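Local coordinates for formimidoylglutamase (Bacillus subtilis, PDB 3M1R), which hydrolyses N-formimidoyl-L-glutamate to L-glutamate and formamide in histidine degradation, using two manganese ions per subunit, at residues R65-H70 against A304-L309; T98-S103 against G164-G169; A113-H118 against Q142-T147; V149-F152 against H156-R159. All coordinates share one frame; numbering follows the deposited sequence.

Contact 1 of 4, residues R65-H70 against A304-L309; sequences RQALKH and AAAHVL
The methyl group of Ala306 presses on the backbone of helix 60-69 where Ala67 passes into Leu68, with Ala306 CB 3.6 Å from Leu68 N and 3.8 Å from Ala67 CB. Leu68 offers its own CB to the same methyl at 4.0 Å. Because CG of Leu68 stands anti to the backbone N (chi1 -178°), the branch runs on toward the next turn of helix 300-318, where Leu68 CD1 meets Leu309 CB at 4.2 Å. Alanines at the crossing point keep the bulk between the backbones small: the axes of 65-69 and 304-309 approach to 8.3 Å and cross at -59°. One shell further out, Leu309 also rests on Leu126 and Ile288, and Val308 on Ile286 and Ile288, which seats helix 300-318 on the central parallel sheet. Helix 60-69 is tied to the sheet region differently, through salt bridges from Arg65 to Asp89 and Asp92, while Met25 adds cover to Leu68. This is helix-helix packing on one face of the arginase-family alpha/beta fold. The side chains that meet are all aliphatic, which implies that shape and burial of carbon hold this crossing, the directed bonds lying outside it.

Contact 2 of 4, residues T98-S103 against G164-G169; sequences TDIVKS and GGPTNG
Ile100, the first residue of helix 100-117, slides past Pro166 with its terminal methyl leading. This is the tighter half of the contact: Ile100 CD1 lies 3.7 Å from Pro166 O and 4.1 Å from Pro166 CB. CG1 is roughly anti to the backbone N (chi1 -154°), and a further turn about chi2 (-100°) brings CD1 to the proline. Pro166 is the centre of an inverse gamma turn, preceded by Gly165, whose backbone angles would press any side chain against the preceding carbonyl oxygen. The outer half is looser. Val101 is exposed and comes no closer to the ring than 4.3 Å, from Val101 CG2 to Pro166 CG. On this solvent side the helix start is secured by Asp99 as N-cap: Asp99 OD1 receives Lys102 N at 3.2 Å from above the carboxylate plane, and Val101 N through a weak bond. Thr98 of a neighbouring subunit packs on both Ile100 and Pro166, so the contact borders a subunit interface. Just beyond, Asn168 accepts weakly from the backbone of Asn130, a calcium ligand in the crystal. Van der Waals contact alone, methyls against proline ring and carbonyl oxygen, implies a modest grip, to which that subunit's Thr98 adds cover.

Contact 3 of 4, residues A113-H118 against Q142-T147; sequences ALLSDH and QTKGTT
Thr143 and Leu115 make the main apolar touch, with Thr143 CG2 3.6 Å from Leu115 CB. CG2 of Thr143 points anti to its own backbone N, and this sends the methyl rather than the hydroxyl across to the helix. Beside it, the aliphatic part of Lys144 crosses Leu115 at about a right angle; a bend at chi2 (-60°) swings the chain round until Lys144 CE comes 4.2 Å from Leu115 CG. Leu115 is buried further by Trp121 and Pro123 of strand 121-127 and by Ala139 and Ile140 of helix 133-141. The contact sets the C-terminal part of helix 100-117 against the loop that leaves helix 133-141, the next helix of the alternating alpha/beta fold, with strand 121-127 linking the two. The polar groups look elsewhere. Ser116 OG is 3.4 Å from Thr143 CG2, yet its hydrogen bond is to His112 O, one turn back, just as Thr143 OG1 bonds to Ala139 O. Lys144 NZ reaches Pro119 O weakly. Within the loop, Thr147 OG1 donates to Gly145 O at 2.7 Å, at the point where strand 147-152 begins. Tyr7 of a neighbouring subunit packs on Ala113 and Leu114 of helix 100-117 and on His118 just after it.

Contact 4 of 4, residues V149-F152 against H156-R159; sequences VIQF and HDVR. With CA (calcium ion), chain B.
Gln151 crosses to His156 and Asp157 with its chain fully drawn out: CG is anti to the backbone N (chi1 172°) and the chain stays extended beyond it, a shape long enough to carry the amide from strand 147-152 to the following loop. Gln151 NE2 donates to His156 O at 3.3 Å, long but nearly straight (169° at the hydrogen). The acceptor lies close to the amide plane, whereas the donor sits above the carbonyl plane of His156, 70° out of it. The amide also skirts Asp157, NE2 to CB being 3.9 Å. Asp157 in turn grips the calcium ion with both carboxylate oxygens, OD2 at 2.5 Å from the metal; Asn130, Asp153 and Asp245 also bind this ion, whose site probably holds manganese in the working enzyme.

Gln151 is therefore a second-shell residue: NE2 also donates to Asp153 OD2, and OE1 accepts from Gln188 NE2, while Gln188 OE1 meets His156 ND1. These bonds fix the rotation of the amide. A leucine here would probably leave His156 O and Asp153 each short of a donor, Gln188 NE2 without its acceptor, and the metal-binding loop less firmly placed. Asp153, His155 and Asp157 form the Asp-x-His-x-Asp metal motif of the arginase family.

Strand 147-152 runs between strands 239-245 and 186-191 of the parallel sheet; Phe172 of helix 171-178 packs on both Gln151 and Asp157, and helix 198-206 meets His156 and Val158.

Overall arrangement
Contacts 1 and 4 are buried, yet they differ in kind: contact 1 is apolar helix packing far from the metals, whereas contact 4 is polar and belongs to the metal site. Their centres lie on opposite sides of the chain's centre, about 23 Å apart. Contacts 2 and 3 are partly buried and share helix 100-117, the former using its start and the latter its end, with centres about 23 Å apart. Contacts 2 and 4 touch through a probable hydrogen bond from Arg159 N to Gly169 O, 2.8 Å, within the loop between strand 147-152 and helix 171-178. Along the chain, contact 1 encloses the other three.

Contact 1 of 4, residues R65-H70 against A304-L309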
loop_
_atom_site.group_PDB
_atom_site.type_symbol
_atom_site.label_atom_id
_atom_site.label_comp_id
_atom_site.label_asym_id
_atom_site.label_seq_id
_atom_site.Cartn_x
_atom_site.Cartn_y
_atom_site.Cartn_z
ATOM N N ARG D 65 -4.905 -1.500 -21.912
ATOM C CA ARG D 65 -4.140 -2.019 -23.071
ATOM C C ARG D 65 -3.144 -3.052 -22.587
ATOM O O ARG D 65 -2.960 -4.082 -23.205
ATOM C CB ARG D 65 -3.375 -0.908 -23.798
ATOM C CG ARG D 65 -4.198 -0.000 -24.742
ATOM C CD ARG D 65 -3.269 1.008 -25.441
ATOM N NE ARG D 65 -3.918 1.755 -26.516
ATOM C CZ ARG D 65 -4.422 2.979 -26.380
ATOM N NH1 ARG D 65 -4.360 3.608 -25.210
ATOM N NH2 ARG D 65 -4.995 3.572 -27.416
ATOM N N GLN D 66 -2.519 -2.778 -21.448
ATOM C CA GLN D 66 -1.500 -3.658 -20.937
ATOM C C GLN D 66 -2.122 -4.998 -20.559
ATOM O O GLN D 66 -1.555 -6.049 -20.867
ATOM C CB GLN D 66 -0.795 -3.011 -19.750
ATOM C CG GLN D 66 0.685 -3.316 -19.660
ATOM C CD GLN D 66 1.300 -2.813 -18.356
ATOM O OE1 GLN D 66 0.685 -2.036 -17.623
ATOM N NE2 GLN D 66 2.518 -3.258 -18.064
ATOM N N ALA D 67 -3.284 -4.967 -19.902
ATOM C CA ALA D 67 -3.975 -6.199 -19.513
ATOM C C ALA D 67 -4.397 -6.964 -20.765
ATOM O O ALA D 67 -4.287 -8.194 -20.827
ATOM C CB ALA D 67 -5.190 -5.908 -18.654
ATOM N N LEU D 68 -4.874 -6.229 -21.761
ATOM C CA LEU D 68 -5.330 -6.852 -22.998
ATOM C C LEU D 68 -4.147 -7.512 -23.716
ATOM O O LEU D 68 -4.194 -8.687 -24.022
ATOM C CB LEU D 68 -6.028 -5.835 -23.906
ATOM C CG LEU D 68 -6.587 -6.412 -25.215
ATOM C CD1 LEU D 68 -7.710 -7.378 -24.896
ATOM C CD2 LEU D 68 -7.102 -5.305 -26.127
ATOM N N LYS D 69 -3.064 -6.768 -23.917
ATOM C CA LYS D 69 -1.917 -7.292 -24.665
ATOM C C LYS D 69 -1.344 -8.540 -24.013
ATOM O O LYS D 69 -0.723 -9.370 -24.683
ATOM C CB LYS D 69 -0.813 -6.246 -24.818
ATOM C CG LYS D 69 -1.098 -5.161 -25.849
ATOM C CD LYS D 69 -0.062 -4.045 -25.754
ATOM C CE LYS D 69 -0.229 -3.043 -26.874
ATOM N NZ LYS D 69 0.782 -1.965 -26.718
ATOM N N HIS D 70 -1.541 -8.681 -22.710
ATOM C CA HIS D 70 -0.968 -9.822 -22.029
ATOM C C HIS D 70 -1.893 -11.025 -21.961
ATOM O O HIS D 70 -1.489 -12.078 -21.494
ATOM C CB HIS D 70 -0.375 -9.444 -20.666
ATOM C CG HIS D 70 0.947 -8.743 -20.767
ATOM N ND1 HIS D 70 1.060 -7.367 -20.809
ATOM C CD2 HIS D 70 2.208 -9.227 -20.859
ATOM C CE1 HIS D 70 2.336 -7.036 -20.905
ATOM N NE2 HIS D 70 3.053 -8.144 -20.940
ATOM N N ALA D 304 -10.469 -7.060 -15.797
ATOM C CA ALA D 304 -11.905 -7.238 -16.020
ATOM C C ALA D 304 -12.346 -6.497 -17.278
ATOM O O ALA D 304 -13.104 -7.026 -18.096
ATOM C CB ALA D 304 -12.689 -6.741 -14.832
ATOM N N ALA D 305 -11.858 -5.272 -17.431
ATOM C CA ALA D 305 -12.152 -4.462 -18.613
ATOM C C ALA D 305 -11.586 -5.110 -19.891
ATOM O O ALA D 305 -12.262 -5.183 -20.922
ATOM C CB ALA D 305 -11.606 -3.040 -18.433
ATOM N N ALA D 306 -10.346 -5.586 -19.821
ATOM C CA ALA D 306 -9.736 -6.254 -20.968
ATOM C C ALA D 306 -10.565 -7.473 -21.376
ATOM O O ALA D 306 -10.743 -7.736 -22.553
ATOM C CB ALA D 306 -8.290 -6.647 -20.661
ATOM N N HIS D 307 -11.101 -8.200 -20.399
ATOM C CA HIS D 307 -11.937 -9.353 -20.713
ATOM C C HIS D 307 -13.266 -8.960 -21.352
ATOM O O HIS D 307 -13.803 -9.697 -22.171
ATOM C CB HIS D 307 -12.131 -10.252 -19.495
ATOM C CG HIS D 307 -11.025 -11.244 -19.312
ATOM N ND1 HIS D 307 -9.740 -10.879 -18.961
ATOM C CD2 HIS D 307 -11.006 -12.593 -19.435
ATOM C CE1 HIS D 307 -8.981 -11.956 -18.882
ATOM N NE2 HIS D 307 -9.727 -13.007 -19.161
ATOM N N VAL D 308 -13.796 -7.796 -20.982
ATOM C CA VAL D 308 -14.954 -7.264 -21.689
ATOM C C VAL D 308 -14.615 -7.073 -23.175
ATOM O O VAL D 308 -15.446 -7.307 -24.045
ATOM C CB VAL D 308 -15.424 -5.918 -21.100
ATOM C CG1 VAL D 308 -16.506 -5.324 -21.956
ATOM C CG2 VAL D 308 -15.888 -6.081 -19.647
ATOM N N LEU D 309 -13.398 -6.617 -23.453
ATOM C CA LEU D 309 -12.936 -6.422 -24.820
ATOM C C LEU D 309 -12.841 -7.767 -25.555
ATOM O O LEU D 309 -13.360 -7.920 -26.661
ATOM C CB LEU D 309 -11.576 -5.719 -24.826
ATOM C CG LEU D 309 -11.588 -4.221 -25.154
ATOM C CD1 LEU D 309 -12.995 -3.645 -25.080
ATOM C CD2 LEU D 309 -10.605 -3.433 -24.280
#

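Contact 2 of 4, residues T98-S103 against G164-G169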
loop_
_atom_site.group_PDB
_atom_site.type_symbol
_atom_site.label_atom_id
_atom_site.label_comp_id
_atom_site.label_asym_id
_atom_site.label_seq_id
_atom_site.Cartn_x
_atom_site.Cartn_y
_atom_site.Cartn_z
ATOM N N THR D 98 -6.095 21.540 -19.626
ATOM C CA THR D 98 -6.879 22.558 -18.929
ATOM C C THR D 98 -8.396 22.531 -19.179
ATOM O O THR D 98 -9.179 22.324 -18.246
ATOM C CB THR D 98 -6.350 23.967 -19.305
ATOM O OG1 THR D 98 -5.136 24.229 -18.587
ATOM C CG2 THR D 98 -7.389 25.054 -19.003
ATOM N N ASP D 99 -8.796 22.750 -20.433
ATOM C CA ASP D 99 -10.194 23.000 -20.799
ATOM C C ASP D 99 -10.977 21.740 -21.191
ATOM O O ASP D 99 -10.745 21.156 -22.249
ATOM C CB ASP D 99 -10.252 24.020 -21.940
ATOM C CG ASP D 99 -11.663 24.489 -22.237
ATOM O OD1 ASP D 99 -12.615 23.725 -21.971
ATOM O OD2 ASP D 99 -11.818 25.628 -22.739
ATOM N N ILE D 100 -11.925 21.353 -20.343
ATOM C CA ILE D 100 -12.692 20.127 -20.534
ATOM C C ILE D 100 -13.573 20.188 -21.784
ATOM O O ILE D 100 -13.716 19.199 -22.500
ATOM C CB ILE D 100 -13.561 19.818 -19.294
ATOM C CG1 ILE D 100 -13.845 18.330 -19.189
ATOM C CG2 ILE D 100 -14.876 20.546 -19.370
ATOM C CD1 ILE D 100 -15.213 17.954 -19.705
ATOM N N VAL D 101 -14.154 21.353 -22.045
ATOM C CA VAL D 101 -15.022 21.535 -23.200
ATOM C C VAL D 101 -14.225 21.347 -24.483
ATOM O O VAL D 101 -14.717 20.795 -25.469
ATOM C CB VAL D 101 -15.666 22.930 -23.206
ATOM C CG1 VAL D 101 -16.389 23.174 -24.529
ATOM C CG2 VAL D 101 -16.601 23.097 -22.001
ATOM N N LYS D 102 -12.984 21.809 -24.464
ATOM C CA LYS D 102 -12.108 21.645 -25.607
ATOM C C LYS D 102 -11.863 20.156 -25.821
ATOM O O LYS D 102 -11.911 19.659 -26.948
ATOM C CB LYS D 102 -10.793 22.366 -25.344
ATOM C CG LYS D 102 -10.118 22.901 -26.573
ATOM C CD LYS D 102 -8.947 23.802 -26.202
ATOM C CE LYS D 102 -9.389 24.983 -25.349
ATOM N NZ LYS D 102 -10.203 25.976 -26.113
ATOM N N SER D 103 -11.602 19.451 -24.721
ATOM C CA SER D 103 -11.360 18.012 -24.755
ATOM C C SER D 103 -12.506 17.252 -25.422
ATOM O O SER D 103 -12.284 16.351 -26.248
ATOM C CB SER D 103 -11.135 17.484 -23.343
ATOM O OG SER D 103 -9.824 17.770 -22.898
ATOM N N GLY D 164 -21.858 21.516 -12.145
ATOM C CA GLY D 164 -20.488 21.082 -12.339
ATOM C C GLY D 164 -19.951 21.350 -13.733
ATOM O O GLY D 164 -18.740 21.442 -13.923
ATOM N N GLY D 165 -20.850 21.483 -14.705
ATOM C CA GLY D 165 -20.463 21.589 -16.106
ATOM C C GLY D 165 -20.681 20.259 -16.811
ATOM O O GLY D 165 -21.511 19.465 -16.367
ATOM N N PRO D 166 -19.955 20.007 -17.920
ATOM C CA PRO D 166 -20.013 18.662 -18.516
ATOM C C PRO D 166 -19.365 17.649 -17.573
ATOM O O PRO D 166 -18.335 17.050 -17.903
ATOM C CB PRO D 166 -19.193 18.801 -19.808
ATOM C CG PRO D 166 -19.167 20.270 -20.097
ATOM C CD PRO D 166 -19.183 20.949 -18.751
ATOM N N THR D 167 -19.964 17.482 -16.396
ATOM C CA THR D 167 -19.389 16.612 -15.385
ATOM C C THR D 167 -19.645 15.155 -15.692
ATOM O O THR D 167 -20.366 14.797 -16.639
ATOM C CB THR D 167 -19.847 16.934 -13.924
ATOM O OG1 THR D 167 -21.277 16.976 -13.836
ATOM C CG2 THR D 167 -19.277 18.255 -13.455
ATOM N N ASN D 168 -19.007 14.335 -14.869
ATOM C CA ASN D 168 -19.055 12.893 -14.942
ATOM C C ASN D 168 -20.447 12.365 -15.225
ATOM O O ASN D 168 -20.634 11.490 -16.069
ATOM C CB ASN D 168 -18.561 12.320 -13.608
ATOM C CG ASN D 168 -17.605 11.194 -13.801
ATOM O OD1 ASN D 168 -16.994 11.086 -14.862
ATOM N ND2 ASN D 168 -17.460 10.339 -12.793
ATOM N N GLY D 169 -21.419 12.900 -14.498
ATOM C CA GLY D 169 -22.754 12.343 -14.483
ATOM C C GLY D 169 -23.738 12.924 -15.474
ATOM O O GLY D 169 -24.931 12.625 -15.394
#

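Contact 3 of 4, residues A113-H118 against Q142-T147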
loop_
_atom_site.group_PDB
_atom_site.type_symbol
_atom_site.label_atom_id
_atom_site.label_comp_id
_atom_site.label_asym_id
_atom_site.label_seq_id
_atom_site.Cartn_x
_atom_site.Cartn_y
_atom_site.Cartn_z
ATOM N N ALA D 113 -14.558 12.341 -37.827
ATOM C CA ALA D 113 -13.686 12.195 -38.985
ATOM C C ALA D 113 -13.352 10.720 -39.220
ATOM O O ALA D 113 -13.454 10.224 -40.342
ATOM C CB ALA D 113 -12.413 13.015 -38.807
ATOM N N LEU D 114 -12.972 10.028 -38.148
ATOM C CA LEU D 114 -12.575 8.621 -38.209
ATOM C C LEU D 114 -13.680 7.704 -38.741
ATOM O O LEU D 114 -13.438 6.902 -39.637
ATOM C CB LEU D 114 -12.130 8.143 -36.827
ATOM C CG LEU D 114 -10.670 7.770 -36.574
ATOM C CD1 LEU D 114 -9.739 8.317 -37.629
ATOM C CD2 LEU D 114 -10.231 8.209 -35.169
ATOM N N LEU D 115 -14.880 7.815 -38.177
ATOM C CA LEU D 115 -16.018 7.008 -38.613
ATOM C C LEU D 115 -16.327 7.253 -40.090
ATOM O O LEU D 115 -16.623 6.322 -40.840
ATOM C CB LEU D 115 -17.268 7.334 -37.796
ATOM C CG LEU D 115 -17.687 6.536 -36.551
ATOM C CD1 LEU D 115 -16.797 5.333 -36.299
ATOM C CD2 LEU D 115 -17.775 7.432 -35.320
ATOM N N SER D 116 -16.262 8.515 -40.496
ATOM C CA SER D 116 -16.608 8.891 -41.852
ATOM C C SER D 116 -15.549 8.379 -42.815
ATOM O O SER D 116 -15.868 7.735 -43.805
ATOM C CB SER D 116 -16.753 10.408 -41.971
ATOM O OG SER D 116 -17.709 10.898 -41.046
ATOM N N ASP D 117 -14.288 8.653 -42.510
ATOM C CA ASP D 117 -13.204 8.219 -43.380
ATOM C C ASP D 117 -13.117 6.701 -43.511
ATOM O O ASP D 117 -12.755 6.198 -44.569
ATOM C CB ASP D 117 -11.870 8.794 -42.910
ATOM C CG ASP D 117 -11.752 10.278 -43.192
ATOM O OD1 ASP D 117 -12.626 10.817 -43.905
ATOM O OD2 ASP D 117 -10.788 10.902 -42.698
ATOM N N HIS D 118 -13.451 5.980 -42.444
ATOM C CA HIS D 118 -13.367 4.519 -42.435
ATOM C C HIS D 118 -14.672 3.906 -41.952
ATOM O O HIS D 118 -14.775 3.492 -40.793
ATOM C CB HIS D 118 -12.252 4.046 -41.512
ATOM C CG HIS D 118 -10.926 4.673 -41.790
ATOM N ND1 HIS D 118 -10.006 4.114 -42.653
ATOM C CD2 HIS D 118 -10.360 5.805 -41.315
ATOM C CE1 HIS D 118 -8.932 4.880 -42.700
ATOM N NE2 HIS D 118 -9.119 5.912 -41.894
ATOM N N GLN D 142 -24.411 10.790 -35.362
ATOM C CA GLN D 142 -24.426 11.723 -36.481
ATOM C C GLN D 142 -23.557 11.285 -37.652
ATOM O O GLN D 142 -23.344 12.049 -38.588
ATOM C CB GLN D 142 -24.028 13.115 -36.021
ATOM C CG GLN D 142 -24.969 13.715 -35.003
ATOM C CD GLN D 142 -24.474 15.057 -34.539
ATOM O OE1 GLN D 142 -23.355 15.459 -34.868
ATOM N NE2 GLN D 142 -25.296 15.765 -33.773
ATOM N N THR D 143 -23.050 10.061 -37.597
ATOM C CA THR D 143 -22.282 9.528 -38.711
ATOM C C THR D 143 -22.917 8.236 -39.201
ATOM O O THR D 143 -22.790 7.874 -40.362
ATOM C CB THR D 143 -20.816 9.264 -38.314
ATOM O OG1 THR D 143 -20.263 10.445 -37.725
ATOM C CG2 THR D 143 -19.998 8.914 -39.529
ATOM N N LYS D 144 -23.614 7.547 -38.305
ATOM C CA LYS D 144 -24.155 6.232 -38.615
ATOM C C LYS D 144 -25.658 6.267 -38.847
ATOM O O LYS D 144 -26.152 5.745 -39.850
ATOM C CB LYS D 144 -23.806 5.252 -37.502
ATOM C CG LYS D 144 -22.316 4.951 -37.407
ATOM C CD LYS D 144 -21.806 4.345 -38.717
ATOM C CE LYS D 144 -20.317 4.062 -38.661
ATOM N NZ LYS D 144 -19.789 3.591 -39.968
ATOM N N GLY D 145 -26.383 6.891 -37.927
ATOM C CA GLY D 145 -27.828 6.981 -38.027
ATOM C C GLY D 145 -28.487 6.769 -36.678
ATOM O O GLY D 145 -27.824 6.828 -35.636
ATOM N N THR D 146 -29.792 6.517 -36.693
ATOM C CA THR D 146 -30.540 6.280 -35.464
ATOM C C THR D 146 -29.928 5.154 -34.629
ATOM O O THR D 146 -29.912 3.991 -35.034
ATOM C CB THR D 146 -32.008 5.962 -35.756
ATOM O OG1 THR D 146 -32.600 7.072 -36.442
ATOM C CG2 THR D 146 -32.756 5.728 -34.458
ATOM N N THR D 147 -29.438 5.508 -33.451
ATOM C CA THR D 147 -28.651 4.582 -32.650
ATOM C C THR D 147 -29.336 4.235 -31.329
ATOM O O THR D 147 -29.893 5.101 -30.652
ATOM C CB THR D 147 -27.246 5.175 -32.389
ATOM O OG1 THR D 147 -26.632 5.487 -33.646
ATOM C CG2 THR D 147 -26.352 4.200 -31.617
#

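Contact 4 of 4, residues V149-F152 against H156-R159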
loop_
_atom_site.group_PDB
_atom_site.type_symbol
_atom_site.label_atom_id
_atom_site.label_comp_id
_atom_site.label_asym_id
_atom_site.label_seq_id
_atom_site.Cartn_x
_atom_site.Cartn_y
_atom_site.Cartn_z
ATOM N N VAL D 149 -28.686 2.776 -27.485
ATOM C CA VAL D 149 -27.579 2.686 -26.531
ATOM C C VAL D 149 -27.925 1.683 -25.448
ATOM O O VAL D 149 -28.973 1.789 -24.797
ATOM C CB VAL D 149 -27.240 4.048 -25.869
ATOM C CG1 VAL D 149 -26.039 3.911 -24.896
ATOM C CG2 VAL D 149 -26.959 5.118 -26.919
ATOM N N ILE D 150 -27.061 0.686 -25.287
ATOM C CA ILE D 150 -27.135 -0.191 -24.135
ATOM C C ILE D 150 -26.099 0.284 -23.120
ATOM O O ILE D 150 -24.890 0.152 -23.338
ATOM C CB ILE D 150 -26.912 -1.651 -24.524
ATOM C CG1 ILE D 150 -28.063 -2.116 -25.427
ATOM C CG2 ILE D 150 -26.820 -2.535 -23.283
ATOM C CD1 ILE D 150 -27.802 -3.417 -26.109
ATOM N N GLN D 151 -26.600 0.860 -22.029
ATOM C CA GLN D 151 -25.777 1.473 -20.985
ATOM C C GLN D 151 -25.733 0.552 -19.762
ATOM O O GLN D 151 -26.743 0.382 -19.076
ATOM C CB GLN D 151 -26.369 2.846 -20.619
ATOM C CG GLN D 151 -25.758 3.555 -19.400
ATOM C CD GLN D 151 -26.560 4.796 -18.970
ATOM O OE1 GLN D 151 -27.576 5.146 -19.580
ATOM N NE2 GLN D 151 -26.106 5.451 -17.911
ATOM N N PHE D 152 -24.582 -0.079 -19.519
ATOM C CA PHE D 152 -24.385 -0.833 -18.285
ATOM C C PHE D 152 -23.960 0.157 -17.200
ATOM O O PHE D 152 -22.923 0.820 -17.321
ATOM C CB PHE D 152 -23.327 -1.921 -18.459
ATOM C CG PHE D 152 -23.793 -3.097 -19.278
ATOM C CD1 PHE D 152 -24.442 -4.161 -18.678
ATOM C CD2 PHE D 152 -23.577 -3.134 -20.638
ATOM C CE1 PHE D 152 -24.863 -5.231 -19.427
ATOM C CE2 PHE D 152 -24.011 -4.204 -21.399
ATOM C CZ PHE D 152 -24.644 -5.254 -20.795
ATOM N N HIS D 156 -28.085 6.474 -13.431
ATOM C CA HIS D 156 -28.805 6.987 -14.599
ATOM C C HIS D 156 -27.917 7.872 -15.461
ATOM O O HIS D 156 -28.011 7.847 -16.693
ATOM C CB HIS D 156 -30.051 7.773 -14.176
ATOM C CG HIS D 156 -31.121 6.924 -13.558
ATOM N ND1 HIS D 156 -31.765 5.921 -14.248
ATOM C CD2 HIS D 156 -31.664 6.935 -12.317
ATOM C CE1 HIS D 156 -32.652 5.342 -13.458
ATOM N NE2 HIS D 156 -32.611 5.942 -12.278
ATOM N N ASP D 157 -27.048 8.640 -14.807
ATOM C CA ASP D 157 -26.169 9.599 -15.480
ATOM C C ASP D 157 -26.908 10.656 -16.264
ATOM O O ASP D 157 -26.514 10.986 -17.383
ATOM C CB ASP D 157 -25.192 8.912 -16.420
ATOM C CG ASP D 157 -23.977 8.394 -15.708
ATOM O OD1 ASP D 157 -23.923 8.497 -14.458
ATOM O OD2 ASP D 157 -23.065 7.895 -16.402
ATOM N N VAL D 158 -27.966 11.186 -15.667
ATOM C CA VAL D 158 -28.701 12.282 -16.254
ATOM C C VAL D 158 -28.605 13.543 -15.382
ATOM O O VAL D 158 -29.570 14.313 -15.284
ATOM C CB VAL D 158 -30.177 11.890 -16.461
ATOM C CG1 VAL D 158 -30.302 10.843 -17.591
ATOM C CG2 VAL D 158 -30.779 11.377 -15.158
ATOM N N ARG D 159 -27.442 13.751 -14.759
ATOM C CA ARG D 159 -27.237 14.885 -13.851
ATOM C C ARG D 159 -27.418 16.238 -14.534
ATOM O O ARG D 159 -27.096 16.386 -15.713
ATOM C CB ARG D 159 -25.842 14.835 -13.211
ATOM C CG ARG D 159 -25.770 14.096 -11.886
ATOM C CD ARG D 159 -24.363 14.167 -11.300
ATOM N NE ARG D 159 -24.223 13.356 -10.092
ATOM C CZ ARG D 159 -24.250 13.840 -8.851
ATOM N NH1 ARG D 159 -24.113 13.020 -7.817
ATOM N NH2 ARG D 159 -24.409 15.140 -8.642
HETATM CA CA CA B . -22.254 6.440 -14.595
#